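Local atomic coordinates of gram-negative insecticidal protein (Chromobacterium piscinae, PDB entry 6FBM), a protein that kills insects and, as a member of the MACPF and beta-tripod families, probably does so by forming pores in the membranes of target cells. Residues 80-85 / 309-314; 117-122 / 184-189; 98-103 / 302-307; 108-113 / 231-236; 315-320 / 376-381. All coordinates share one frame; numbering follows the deposited sequence.

Interaction 1. Residues 80-85 / 309-314; sequences EIEEYR and QSIPKV
Ile311 lies against the first turn of helix 81-88, its branched side chain crossing that of Ile81 at about a right angle. The apolar touch runs from Ile81 CG2 to Ile311 CB, 3.9 Å apart. Two beta-branched residues suit this place, since each offers a broad, stiff surface close to its backbone. Ile81 also backs onto Tyr121, so its side chain lies between the loop and strand 120-134. The backbone of Ile311 is held as well: its N donates to Glu82 OE1 at 2.8 Å, almost straight at 171°, meeting that oxygen on its syn side but tilted out of the carboxylate plane. Glu82 can reach because its chain folds back at CB-CG (chi2 -49°). Its other oxygen, OE2, takes its syn lone pair to Arg85 NH1 at 2.9 Å and also pairs with Lys99, so two cations probably keep the carboxylate charged. Arg85 NH1 donates again, in the plane of its guanidinium, to Gln309 O at 3.0 Å, while Ile311 CD1 covers one face of the group; NH2 goes to Ser307. Lys313 folds its methylenes past Ile81, and its ammonium ends on the carbonyls of Gln114 and Leu116. Glu80 caps the turn, accepting from Glu82 N with OE2 at 3.1 Å. What results is a capped helix N-terminus whose first-turn side chains clasp the extended linker leading from the MACPF region to the C-terminal strands.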
# COMPACT_ATOMS: atom_id res chain seq x y z
N GLU A 80 -1.18 50.86 3.00
CA GLU A 80 0.12 51.28 3.48
C GLU A 80 0.82 50.02 4.04
O GLU A 80 0.33 49.42 4.99
CB GLU A 80 -0.11 52.40 4.51
CG GLU A 80 1.05 52.74 5.46
CD GLU A 80 2.39 52.86 4.75
OE1 GLU A 80 2.40 53.42 3.63
OE2 GLU A 80 3.41 52.39 5.31
N ILE A 81 1.94 49.63 3.43
CA ILE A 81 2.64 48.38 3.76
C ILE A 81 2.99 48.26 5.25
O ILE A 81 2.84 47.18 5.83
CB ILE A 81 3.89 48.15 2.88
CG1 ILE A 81 4.44 46.72 3.02
CG2 ILE A 81 5.01 49.12 3.24
CD1 ILE A 81 3.61 45.68 2.29
N GLU A 82 3.42 49.36 5.88
CA GLU A 82 3.80 49.33 7.29
C GLU A 82 2.60 49.10 8.20
O GLU A 82 2.73 48.52 9.28
CB GLU A 82 4.52 50.62 7.72
CG GLU A 82 5.79 50.95 6.95
CD GLU A 82 6.77 49.80 6.84
OE1 GLU A 82 7.31 49.58 5.72
OE2 GLU A 82 7.02 49.11 7.87
N GLU A 83 1.43 49.57 7.78
CA GLU A 83 0.22 49.36 8.56
C GLU A 83 -0.22 47.90 8.38
O GLU A 83 -0.67 47.26 9.33
CB GLU A 83 -0.87 50.35 8.15
CG GLU A 83 -2.15 50.25 8.98
CD GLU A 83 -3.24 51.15 8.43
OE1 GLU A 83 -4.20 50.62 7.80
OE2 GLU A 83 -3.11 52.40 8.57
N TYR A 84 -0.09 47.37 7.16
CA TYR A 84 -0.34 45.95 6.92
C TYR A 84 0.48 45.07 7.85
O TYR A 84 -0.04 44.16 8.48
CB TYR A 84 -0.04 45.59 5.46
CG TYR A 84 -0.06 44.12 5.19
CD1 TYR A 84 -1.24 43.46 4.88
CD2 TYR A 84 1.11 43.37 5.28
CE1 TYR A 84 -1.25 42.08 4.66
CE2 TYR A 84 1.12 42.01 5.05
CZ TYR A 84 -0.05 41.37 4.73
OH TYR A 84 -0.02 40.02 4.50
N ARG A 85 1.78 45.35 7.91
CA ARG A 85 2.70 44.65 8.79
C ARG A 85 2.26 44.70 10.24
O ARG A 85 2.34 43.69 10.93
CB ARG A 85 4.10 45.23 8.70
CG ARG A 85 4.74 45.02 7.35
CD ARG A 85 6.04 45.77 7.28
NE ARG A 85 7.09 45.05 7.98
CZ ARG A 85 8.30 45.52 8.24
NH1 ARG A 85 8.66 46.76 7.89
NH2 ARG A 85 9.18 44.73 8.87
N GLN A 309 13.00 48.05 10.28
CA GLN A 309 13.23 49.02 9.21
C GLN A 309 12.01 49.03 8.30
O GLN A 309 11.42 47.98 8.03
CB GLN A 309 14.47 48.68 8.36
CG GLN A 309 15.81 48.96 9.03
CD GLN A 309 17.00 48.61 8.11
OE1 GLN A 309 17.44 49.43 7.29
NE2 GLN A 309 17.50 47.39 8.26
N SER A 310 11.65 50.22 7.83
CA SER A 310 10.58 50.38 6.85
C SER A 310 10.95 49.73 5.52
O SER A 310 12.13 49.61 5.16
CB SER A 310 10.25 51.85 6.63
OG SER A 310 9.43 52.32 7.69
N ILE A 311 9.92 49.31 4.80
CA ILE A 311 10.08 48.81 3.45
C ILE A 311 10.37 50.03 2.60
O ILE A 311 9.69 51.06 2.77
CB ILE A 311 8.81 48.10 2.94
CG1 ILE A 311 8.43 46.93 3.85
CG2 ILE A 311 8.97 47.65 1.49
CD1 ILE A 311 9.50 45.87 4.04
N PRO A 312 11.38 49.97 1.73
CA PRO A 312 11.62 51.11 0.84
C PRO A 312 10.46 51.30 -0.16
O PRO A 312 9.96 50.31 -0.71
CB PRO A 312 12.94 50.74 0.13
CG PRO A 312 13.12 49.27 0.32
CD PRO A 312 12.46 48.96 1.64
N LYS A 313 10.05 52.56 -0.37
CA LYS A 313 8.91 52.87 -1.23
C LYS A 313 9.32 53.68 -2.45
O LYS A 313 10.21 54.53 -2.37
CB LYS A 313 7.85 53.64 -0.44
CG LYS A 313 7.33 52.95 0.81
CD LYS A 313 6.74 51.58 0.52
CE LYS A 313 5.59 51.60 -0.49
NZ LYS A 313 4.72 50.42 -0.40
N VAL A 314 8.65 53.41 -3.57
CA VAL A 314 8.74 54.21 -4.78
C VAL A 314 7.54 55.15 -4.71
O VAL A 314 6.44 54.79 -5.09
CB VAL A 314 8.66 53.31 -6.04
CG1 VAL A 314 8.52 54.14 -7.30
CG2 VAL A 314 9.90 52.44 -6.11

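Interaction 2. Residues 117-122 / 184-189; sequences TEITYS and SAASKT
Ser184 enters the pairing through its backbone: its CA makes a CA-H...O contact with Ser122 O, while its hydroxyl turns to the carbonyl of Asp108. Ala185 follows in an antiparallel hydrogen-bonded pair with Ser122. Ala185 N donates to Ser122 O at 2.8 Å, and Ser122 N returns the bond to Ala185 O. Ser122 OG presses close on the methyl, 3.2 Å from Ala185 CB, on the side of the sheet where Phe228 and Leu198 pack; a small residue suits so tight a place. Ala186 faces the other way, as the non-hydrogen-bonded partner of Tyr121, and its CB meets Ile119 CG2 at 3.8 Å. That same CG2 sits over one face of the Tyr121 ring, toward its rim, and a compact alanine suits a place beside this bulky pair. Strand portions 120-122 and 184-187 run antiparallel at 173°; their parent strands, 120-134 and 179-187, are the inner pair of the four-stranded, bent sheet at the heart of a MACPF domain. Ser187 makes the next hydrogen-bonded pair, with Thr120. The bond from Thr120 N to Ser187 O spans 2.7 Å, and Ser187 N returns one to Thr120 O; the serine hydroxyl reaches across to Ser232 on the next strand. At Lys188 the methylenes run beside Ile119, pointing the same way, with Lys188 CG 3.6 Å from Ile119 CD1, and the long chain delivers NZ to the carbonyl of Asp379. Thr189 then crosses Thr120 at about a right angle. With its CG2 anti to the carbonyl carbon, the methyl of Thr189 approaches Thr120 OG1 at 3.2 Å, and Leu198 packs on both threonines.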
# COMPACT_ATOMS: atom_id res chain seq x y z
N THR A 117 3.95 52.05 -4.49
CA THR A 117 2.98 52.81 -3.76
C THR A 117 1.67 52.67 -4.54
O THR A 117 1.67 52.08 -5.63
CB THR A 117 3.52 54.25 -3.55
OG1 THR A 117 2.84 54.86 -2.47
CG2 THR A 117 3.39 55.10 -4.75
N GLU A 118 0.54 53.11 -3.97
CA GLU A 118 -0.78 52.87 -4.58
C GLU A 118 -1.18 51.38 -4.73
O GLU A 118 -2.09 51.04 -5.52
CB GLU A 118 -0.90 53.53 -5.98
CG GLU A 118 -0.48 54.99 -6.10
CD GLU A 118 -1.37 55.93 -5.33
OE1 GLU A 118 -2.39 55.51 -4.72
OE2 GLU A 118 -1.00 57.13 -5.34
N ILE A 119 -0.52 50.50 -3.97
CA ILE A 119 -0.84 49.08 -3.93
C ILE A 119 -1.57 48.86 -2.62
O ILE A 119 -1.20 49.42 -1.55
CB ILE A 119 0.41 48.21 -3.95
CG1 ILE A 119 1.25 48.48 -5.20
CG2 ILE A 119 0.06 46.73 -3.84
CD1 ILE A 119 0.65 48.02 -6.50
N THR A 120 -2.63 48.06 -2.69
CA THR A 120 -3.31 47.61 -1.49
C THR A 120 -2.86 46.18 -1.21
O THR A 120 -2.88 45.31 -2.10
CB THR A 120 -4.83 47.70 -1.64
OG1 THR A 120 -5.20 49.06 -1.90
CG2 THR A 120 -5.51 47.23 -0.35
N TYR A 121 -2.45 45.96 0.04
CA TYR A 121 -1.93 44.71 0.50
C TYR A 121 -3.03 44.03 1.30
O TYR A 121 -3.54 44.61 2.27
CB TYR A 121 -0.69 44.97 1.38
CG TYR A 121 0.35 45.78 0.66
CD1 TYR A 121 1.20 45.19 -0.26
CD2 TYR A 121 0.48 47.15 0.88
CE1 TYR A 121 2.15 45.94 -0.93
CE2 TYR A 121 1.42 47.91 0.22
CZ TYR A 121 2.26 47.29 -0.70
OH TYR A 121 3.20 48.03 -1.38
N SER A 122 -3.43 42.83 0.88
CA SER A 122 -4.43 42.07 1.63
C SER A 122 -3.92 40.67 1.91
O SER A 122 -3.34 40.02 1.03
CB SER A 122 -5.76 42.00 0.88
OG SER A 122 -5.60 41.44 -0.41
N SER A 184 -3.30 35.93 -0.55
CA SER A 184 -2.67 37.25 -0.40
C SER A 184 -2.67 38.01 -1.73
O SER A 184 -2.33 37.45 -2.78
CB SER A 184 -1.26 37.12 0.17
OG SER A 184 -0.39 36.53 -0.76
N ALA A 185 -3.03 39.30 -1.67
CA ALA A 185 -3.19 40.08 -2.89
C ALA A 185 -2.51 41.43 -2.78
O ALA A 185 -2.70 42.17 -1.78
CB ALA A 185 -4.66 40.25 -3.26
N ALA A 186 -1.70 41.73 -3.80
CA ALA A 186 -1.22 43.07 -4.04
C ALA A 186 -2.12 43.67 -5.12
O ALA A 186 -2.00 43.30 -6.30
CB ALA A 186 0.22 43.03 -4.52
N SER A 187 -3.02 44.56 -4.72
CA SER A 187 -4.04 45.07 -5.62
C SER A 187 -3.71 46.51 -6.02
O SER A 187 -3.34 47.33 -5.18
CB SER A 187 -5.41 45.02 -4.96
OG SER A 187 -5.84 43.69 -4.75
N LYS A 188 -3.87 46.79 -7.32
CA LYS A 188 -3.81 48.12 -7.85
C LYS A 188 -5.25 48.64 -7.86
O LYS A 188 -5.95 48.51 -8.87
CB LYS A 188 -3.22 48.04 -9.27
CG LYS A 188 -1.69 48.10 -9.24
CD LYS A 188 -0.87 47.36 -10.30
CE LYS A 188 -1.53 47.21 -11.64
NZ LYS A 188 -0.49 46.97 -12.70
N THR A 189 -5.71 49.19 -6.74
CA THR A 189 -7.13 49.51 -6.61
C THR A 189 -7.61 50.63 -7.54
O THR A 189 -8.76 50.66 -7.94
CB THR A 189 -7.57 49.90 -5.16
OG1 THR A 189 -6.81 51.00 -4.68
CG2 THR A 189 -7.42 48.78 -4.20

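Interaction 3. Residues 98-103 / 302-307; sequences YKLFSA and EFMKQS
A Met-aromatic contact joins the end of helix 300-304 to the loop that leads into helix 102-108, with Met304 on one side and Tyr98 on the other. The sulfur, Met304 SD, lies 5.4 Å from the centroid of the Tyr98 ring and 29° off its normal, an oblique approach. Nearer still are the methylenes, for Met304 CB comes within 3.7 Å of Tyr98 CE1, and CG is almost as close to CD1 and CE1 of the same ring. Met304 is bent at both of its outer torsions (chi2 -63°, chi3 -76°), which curls the chain past the ring and sets its methyl against a second residue of the loop. There Met304 CE touches Leu100 CD2 at 3.7 Å. Flexible and unbranched, methionine suits a place where one chain must follow the outline of both a tyrosine and a leucine, and most of the surface buried here on the helix side belongs to it. Leu100 starts out facing away from the helix, and only its terminal methyl turns back; Val92 and Val94 also pack against it. Beyond the apolar patch the two segments draw together again at Ser102 and Ser307, where Ser102 OG lies 3.7 Å from Ser307 O. Arg85 NH2 donates to both of these oxygens, bridging them. Ser307 OG in turn donates to Met304 O at 2.7 Å, tying the hydroxyl back to the carbonyl three residues earlier. Phe300, edge-to-face with Tyr98, extends the apolar patch. Methionine and tyrosine thus form a Met-aromatic contact that packs helix 300-304 against the loop before helix 102-108.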
# COMPACT_ATOMS: atom_id res chain seq x y z
N TYR A 98 5.44 45.77 17.79
CA TYR A 98 6.44 45.36 16.79
C TYR A 98 5.78 44.90 15.51
O TYR A 98 4.68 44.34 15.53
CB TYR A 98 7.35 44.25 17.34
CG TYR A 98 8.33 44.70 18.41
CD1 TYR A 98 9.55 45.29 18.07
CD2 TYR A 98 8.02 44.59 19.76
CE1 TYR A 98 10.43 45.74 19.05
CE2 TYR A 98 8.89 45.05 20.74
CZ TYR A 98 10.10 45.61 20.37
OH TYR A 98 10.96 46.05 21.32
N LYS A 99 6.45 45.16 14.40
CA LYS A 99 6.12 44.56 13.11
C LYS A 99 6.80 43.19 13.00
O LYS A 99 8.01 43.09 12.77
CB LYS A 99 6.57 45.47 11.95
CG LYS A 99 5.94 46.85 12.00
CD LYS A 99 6.54 47.81 10.97
CE LYS A 99 6.26 49.24 11.41
NZ LYS A 99 6.85 50.23 10.46
N LEU A 100 5.98 42.16 13.18
CA LEU A 100 6.44 40.78 13.22
C LEU A 100 6.26 40.14 11.87
O LEU A 100 5.66 40.72 10.98
CB LEU A 100 5.64 40.00 14.25
CG LEU A 100 5.62 40.53 15.68
CD1 LEU A 100 4.71 39.67 16.54
CD2 LEU A 100 7.02 40.57 16.26
N PHE A 101 6.82 38.95 11.74
CA PHE A 101 6.60 38.08 10.59
C PHE A 101 7.02 38.70 9.25
O PHE A 101 6.35 38.54 8.24
CB PHE A 101 5.14 37.61 10.54
CG PHE A 101 4.60 37.19 11.87
CD1 PHE A 101 5.28 36.25 12.65
CD2 PHE A 101 3.43 37.74 12.37
CE1 PHE A 101 4.80 35.88 13.89
CE2 PHE A 101 2.94 37.36 13.61
CZ PHE A 101 3.63 36.43 14.38
N SER A 102 8.17 39.39 9.27
CA SER A 102 8.68 40.09 8.06
C SER A 102 8.97 39.14 6.90
O SER A 102 8.81 39.53 5.75
CB SER A 102 9.92 40.95 8.39
OG SER A 102 9.65 41.85 9.46
N ALA A 103 9.34 37.90 7.18
CA ALA A 103 9.63 36.95 6.09
C ALA A 103 8.38 36.54 5.30
O ALA A 103 8.49 36.15 4.15
CB ALA A 103 10.35 35.72 6.64
N GLU A 302 16.83 45.88 20.45
CA GLU A 302 18.01 45.78 19.56
C GLU A 302 18.00 44.48 18.76
O GLU A 302 18.36 44.50 17.58
CB GLU A 302 19.38 46.05 20.25
CG GLU A 302 19.84 45.03 21.29
CD GLU A 302 21.36 44.90 21.42
OE1 GLU A 302 22.06 44.97 20.39
OE2 GLU A 302 21.83 44.67 22.57
N PHE A 303 17.54 43.38 19.35
CA PHE A 303 17.33 42.15 18.57
C PHE A 303 16.44 42.41 17.36
O PHE A 303 16.71 41.91 16.27
CB PHE A 303 16.73 41.03 19.45
CG PHE A 303 16.46 39.76 18.69
CD1 PHE A 303 17.47 38.83 18.46
CD2 PHE A 303 15.20 39.50 18.19
CE1 PHE A 303 17.22 37.67 17.74
CE2 PHE A 303 14.93 38.34 17.46
CZ PHE A 303 15.94 37.41 17.26
N MET A 304 15.38 43.20 17.57
CA MET A 304 14.36 43.50 16.55
C MET A 304 14.68 44.66 15.61
O MET A 304 13.96 44.86 14.64
CB MET A 304 13.02 43.79 17.24
CG MET A 304 12.45 42.64 18.07
SD MET A 304 12.08 41.22 17.03
CE MET A 304 10.56 41.74 16.21
N LYS A 305 15.75 45.41 15.89
CA LYS A 305 16.08 46.65 15.15
C LYS A 305 16.07 46.44 13.64
O LYS A 305 15.30 47.09 12.94
CB LYS A 305 17.45 47.20 15.59
CG LYS A 305 17.72 48.63 15.20
CD LYS A 305 19.21 48.93 14.98
CE LYS A 305 19.37 50.25 14.21
NZ LYS A 305 20.64 50.99 14.47
N GLN A 306 16.89 45.51 13.14
CA GLN A 306 16.94 45.21 11.71
C GLN A 306 15.55 44.92 11.11
O GLN A 306 15.22 45.40 10.02
CB GLN A 306 17.90 44.03 11.44
CG GLN A 306 18.17 43.73 9.95
CD GLN A 306 18.94 42.44 9.67
OE1 GLN A 306 19.73 41.96 10.49
NE2 GLN A 306 18.73 41.88 8.48
N SER A 307 14.73 44.15 11.83
CA SER A 307 13.41 43.75 11.33
C SER A 307 12.43 44.92 11.25
O SER A 307 11.54 44.91 10.41
CB SER A 307 12.81 42.61 12.15
OG SER A 307 12.36 43.07 13.41

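Interaction 4. Residues 108-113 / 231-236; sequences DFTTTD and NSTIRL
Arg235 stretches along the short link between helices 102-108 and 111-115, its chain fully extended from CG to NE (chi2 169°, chi3 176°). The straight chain places Arg235 CD 3.6 Å from Asp108 O and carries the guanidinium beneath the backbone of Phe109 and Thr110, whose C and N lie over one of its faces. Long and flat, arginine can follow such a backbone and still end in a polar group: NH1 donates to the carbonyl of Val107. Thr110 CG2 crosses the arginine at about a right angle and meets Arg235 NH2 at 3.7 Å. The link and helix 111-115 ride here on the outer strand, 232-239, of the bent central sheet of the MACPF fold. Thr110 is the N-cap of that helix. Its OG1 stands between the backbone N and the carbonyl carbon (chi1 61°), from where it accepts from Asp113 N at 3.1 Å. Threonine serves well, since the hydroxyl caps while the methyl is left to pack on the strand. Asp113, one turn on, points toward the strand and offers OD2, through its syn lone pair, to Thr233 OG1, which donates at 3.1 Å. Ala186, on the adjoining strand, packs against the same aspartate.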
# COMPACT_ATOMS: atom_id res chain seq x y z
N ASP A 108 4.11 36.37 0.58
CA ASP A 108 2.79 36.86 0.16
C ASP A 108 2.76 37.82 -1.03
O ASP A 108 1.77 37.86 -1.76
CB ASP A 108 2.10 37.56 1.33
CG ASP A 108 1.75 36.61 2.47
OD1 ASP A 108 1.59 35.38 2.24
OD2 ASP A 108 1.65 37.10 3.61
N PHE A 109 3.82 38.61 -1.21
CA PHE A 109 3.86 39.69 -2.20
C PHE A 109 5.20 39.73 -2.91
O PHE A 109 6.23 39.42 -2.31
CB PHE A 109 3.67 41.05 -1.52
CG PHE A 109 2.49 41.12 -0.60
CD1 PHE A 109 1.21 41.02 -1.11
CD2 PHE A 109 2.66 41.28 0.76
CE1 PHE A 109 0.11 41.10 -0.26
CE2 PHE A 109 1.59 41.34 1.62
CZ PHE A 109 0.30 41.25 1.11
N THR A 110 5.20 40.14 -4.17
CA THR A 110 6.46 40.34 -4.89
C THR A 110 7.18 41.51 -4.24
O THR A 110 6.59 42.38 -3.62
CB THR A 110 6.28 40.68 -6.38
OG1 THR A 110 5.54 41.90 -6.52
CG2 THR A 110 5.60 39.54 -7.15
N THR A 111 8.49 41.50 -4.37
CA THR A 111 9.29 42.56 -3.84
C THR A 111 8.96 43.91 -4.54
O THR A 111 8.94 44.95 -3.90
CB THR A 111 10.79 42.19 -3.91
OG1 THR A 111 11.51 43.10 -3.05
CG2 THR A 111 11.33 42.23 -5.34
N THR A 112 8.65 43.87 -5.83
CA THR A 112 8.21 45.08 -6.53
C THR A 112 6.94 45.71 -5.88
O THR A 112 6.93 46.90 -5.52
CB THR A 112 8.00 44.78 -8.04
OG1 THR A 112 9.27 44.47 -8.65
CG2 THR A 112 7.41 46.00 -8.78
N ASP A 113 5.90 44.89 -5.70
CA ASP A 113 4.64 45.35 -5.10
C ASP A 113 4.83 45.87 -3.69
O ASP A 113 4.13 46.79 -3.28
CB ASP A 113 3.58 44.24 -5.11
CG ASP A 113 3.08 43.92 -6.50
OD1 ASP A 113 3.15 44.76 -7.39
OD2 ASP A 113 2.60 42.81 -6.75
N ASN A 231 -6.40 42.86 -11.89
CA ASN A 231 -5.56 43.98 -11.41
C ASN A 231 -4.85 43.73 -10.07
O ASN A 231 -4.44 44.69 -9.40
CB ASN A 231 -6.38 45.26 -11.34
CG ASN A 231 -6.97 45.65 -12.68
OD1 ASN A 231 -8.20 45.74 -12.83
ND2 ASN A 231 -6.10 45.84 -13.66
N SER A 232 -4.69 42.46 -9.67
CA SER A 232 -3.85 42.11 -8.51
C SER A 232 -2.87 41.00 -8.83
O SER A 232 -3.13 40.15 -9.67
CB SER A 232 -4.69 41.68 -7.29
OG SER A 232 -5.71 42.61 -7.00
N THR A 233 -1.75 41.03 -8.14
CA THR A 233 -0.89 39.85 -7.98
C THR A 233 -1.41 39.05 -6.76
O THR A 233 -1.44 39.56 -5.62
CB THR A 233 0.57 40.25 -7.77
OG1 THR A 233 0.96 41.20 -8.77
CG2 THR A 233 1.47 39.03 -7.85
N ILE A 234 -1.79 37.80 -7.03
CA ILE A 234 -2.48 36.96 -6.07
C ILE A 234 -1.65 35.69 -5.84
O ILE A 234 -1.21 35.04 -6.79
CB ILE A 234 -3.91 36.63 -6.57
CG1 ILE A 234 -4.72 37.92 -6.61
CG2 ILE A 234 -4.62 35.66 -5.61
CD1 ILE A 234 -6.15 37.76 -7.10
N ARG A 235 -1.46 35.34 -4.57
CA ARG A 235 -0.85 34.07 -4.18
C ARG A 235 -1.73 33.33 -3.19
O ARG A 235 -2.51 33.95 -2.45
CB ARG A 235 0.53 34.33 -3.58
CG ARG A 235 1.56 34.75 -4.62
CD ARG A 235 2.82 35.25 -3.99
NE ARG A 235 3.87 35.56 -4.96
CZ ARG A 235 5.12 35.93 -4.64
NH1 ARG A 235 5.48 36.08 -3.36
NH2 ARG A 235 6.01 36.20 -5.60
N LEU A 236 -1.61 32.01 -3.22
CA LEU A 236 -2.26 31.13 -2.26
C LEU A 236 -1.18 30.28 -1.58
O LEU A 236 -0.51 29.50 -2.24
CB LEU A 236 -3.26 30.24 -2.97
CG LEU A 236 -4.13 29.39 -2.06
CD1 LEU A 236 -4.96 30.24 -1.12
CD2 LEU A 236 -5.05 28.54 -2.92

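Interaction 5. Residues 315-320 / 376-381; sequences DKVLLM and DLFDLG
Apolar contacts dominate between Val317 and the turn at 376-381. Val317 CG1 meets Leu380 CD1 at 3.5 Å, the two side chains crossing at about a right angle, and the same methyl lies 4.0 Å from Phe378 CD2. Valine gives a compact surface that both residues can share. A looser pair stands further along the strand, where Leu319 CD2 approaches Leu377 CD2 at 4.3 Å, with Met519 of helix 516-524 packing on both leucines. The aromatic contribution comes from the rim of Phe378: Lys316 O, 3.6 Å from Phe378 CE2, lies at the edge of the ring and near its plane, where the slightly positive C-H groups suit a carbonyl oxygen, while Leu377 CG covers one face over its centre. Polar links run through a single water. It donates to Val317 O at 2.8 Å and to Asp376 OD1 at 2.7 Å, and it accepts from Phe378 N at 2.7 Å, so three groups fix it between the segments. Asp376 also opens the type I beta turn that ends at Asp379, and its OD1 takes Leu380 N at 3.0 Å, from above the carboxylate plane. A short acidic side chain is apt here, because one oxygen serves the water and the backbone together. The chemistry implies a mainly apolar contact whose polar groups at Val317, Asp376 and Phe378 are met through one bound water.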
# COMPACT_ATOMS: atom_id res chain seq x y z
N ASP A 315 7.77 56.35 -4.20
CA ASP A 315 6.78 57.42 -4.19
C ASP A 315 6.68 58.16 -5.53
O ASP A 315 5.62 58.69 -5.87
CB ASP A 315 7.10 58.41 -3.06
CG ASP A 315 6.99 57.79 -1.69
OD1 ASP A 315 5.92 57.27 -1.35
OD2 ASP A 315 7.97 57.87 -0.94
N LYS A 316 7.78 58.19 -6.28
CA LYS A 316 7.85 58.90 -7.53
C LYS A 316 7.27 58.00 -8.62
O LYS A 316 7.98 57.19 -9.22
CB LYS A 316 9.31 59.27 -7.86
CG LYS A 316 10.07 60.05 -6.78
CD LYS A 316 9.92 61.53 -6.97
CE LYS A 316 10.36 62.37 -5.77
NZ LYS A 316 11.79 62.76 -5.85
N VAL A 317 5.97 58.14 -8.87
CA VAL A 317 5.25 57.23 -9.78
C VAL A 317 4.80 57.81 -11.09
O VAL A 317 4.30 57.08 -11.95
CB VAL A 317 4.04 56.58 -9.09
CG1 VAL A 317 4.52 55.68 -7.96
CG2 VAL A 317 3.04 57.64 -8.57
N LEU A 318 5.00 59.11 -11.27
CA LEU A 318 4.73 59.77 -12.53
C LEU A 318 6.05 60.14 -13.16
O LEU A 318 6.85 60.85 -12.58
CB LEU A 318 3.85 60.99 -12.32
CG LEU A 318 2.42 60.70 -11.88
CD1 LEU A 318 1.66 62.00 -11.58
CD2 LEU A 318 1.67 59.89 -12.93
N LEU A 319 6.24 59.64 -14.36
CA LEU A 319 7.39 59.97 -15.16
C LEU A 319 7.03 61.21 -15.96
O LEU A 319 6.13 61.17 -16.80
CB LEU A 319 7.69 58.79 -16.08
CG LEU A 319 8.93 58.78 -16.96
CD1 LEU A 319 10.20 58.96 -16.17
CD2 LEU A 319 8.93 57.50 -17.77
N MET A 320 7.74 62.30 -15.68
CA MET A 320 7.51 63.59 -16.35
C MET A 320 8.47 63.84 -17.52
O MET A 320 9.68 63.56 -17.47
CB MET A 320 7.67 64.72 -15.35
CG MET A 320 7.18 66.05 -15.86
SD MET A 320 7.12 67.29 -14.54
CE MET A 320 8.86 67.47 -14.13
N ASP A 376 2.25 57.07 -16.56
CA ASP A 376 2.00 56.14 -15.47
C ASP A 376 2.97 54.96 -15.61
O ASP A 376 2.64 53.93 -16.17
CB ASP A 376 0.53 55.69 -15.52
CG ASP A 376 0.06 55.02 -14.23
OD1 ASP A 376 0.92 54.63 -13.39
OD2 ASP A 376 -1.17 54.90 -14.05
N LEU A 377 4.19 55.14 -15.11
CA LEU A 377 5.32 54.21 -15.39
C LEU A 377 5.05 52.77 -14.93
O LEU A 377 5.23 51.82 -15.70
CB LEU A 377 6.60 54.69 -14.71
CG LEU A 377 7.88 53.89 -14.99
CD1 LEU A 377 8.06 53.49 -16.47
CD2 LEU A 377 9.10 54.70 -14.51
N PHE A 378 4.59 52.65 -13.68
CA PHE A 378 4.33 51.36 -13.05
C PHE A 378 2.89 50.86 -13.24
O PHE A 378 2.51 49.87 -12.63
CB PHE A 378 4.66 51.48 -11.56
CG PHE A 378 6.00 52.10 -11.31
CD1 PHE A 378 7.15 51.42 -11.65
CD2 PHE A 378 6.10 53.36 -10.80
CE1 PHE A 378 8.40 51.99 -11.48
CE2 PHE A 378 7.34 53.96 -10.61
CZ PHE A 378 8.51 53.26 -10.94
N ASP A 379 2.11 51.55 -14.09
CA ASP A 379 0.78 51.12 -14.49
C ASP A 379 -0.09 50.93 -13.26
O ASP A 379 -0.72 49.89 -13.07
CB ASP A 379 0.87 49.83 -15.34
CG ASP A 379 -0.46 49.39 -15.91
OD1 ASP A 379 -1.33 50.24 -16.19
OD2 ASP A 379 -0.62 48.16 -16.08
N LEU A 380 -0.06 51.94 -12.39
CA LEU A 380 -0.81 51.92 -11.15
C LEU A 380 -2.22 52.47 -11.25
O LEU A 380 -2.94 52.42 -10.28
CB LEU A 380 -0.07 52.76 -10.11
CG LEU A 380 1.36 52.37 -9.82
CD1 LEU A 380 2.01 53.35 -8.89
CD2 LEU A 380 1.38 50.97 -9.24
N GLY A 381 -2.60 53.00 -12.41
CA GLY A 381 -3.86 53.73 -12.58
C GLY A 381 -3.91 55.09 -11.91
O GLY A 381 -5.01 55.56 -11.58
O HOH W 1 3.29 54.43 -12.06

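Interactions 2 and 4 lie on the central MACPF sheet, interaction 1 packs beside it, interaction 3 sits further out, touching interaction 1, and interaction 5 belongs to the small mixed sheet that follows. Interactions 2 and 4 are closest, their centres about 8 Å apart, and share the neighbouring strands 179-187 and 232-239. Interaction 1 lies about 12 Å from interaction 2 between centres, meeting it through Tyr121. Interactions 3 and 5 are furthest apart, their centres about 30 Å from each other. Along the chain, the loop spanned by 80-85 and 309-314 encloses interaction 3, which encloses interaction 4, which encloses interaction 2. One linker, held by interaction 1 and continuing into interaction 5, joins the probable pore-forming region to the C-terminal one.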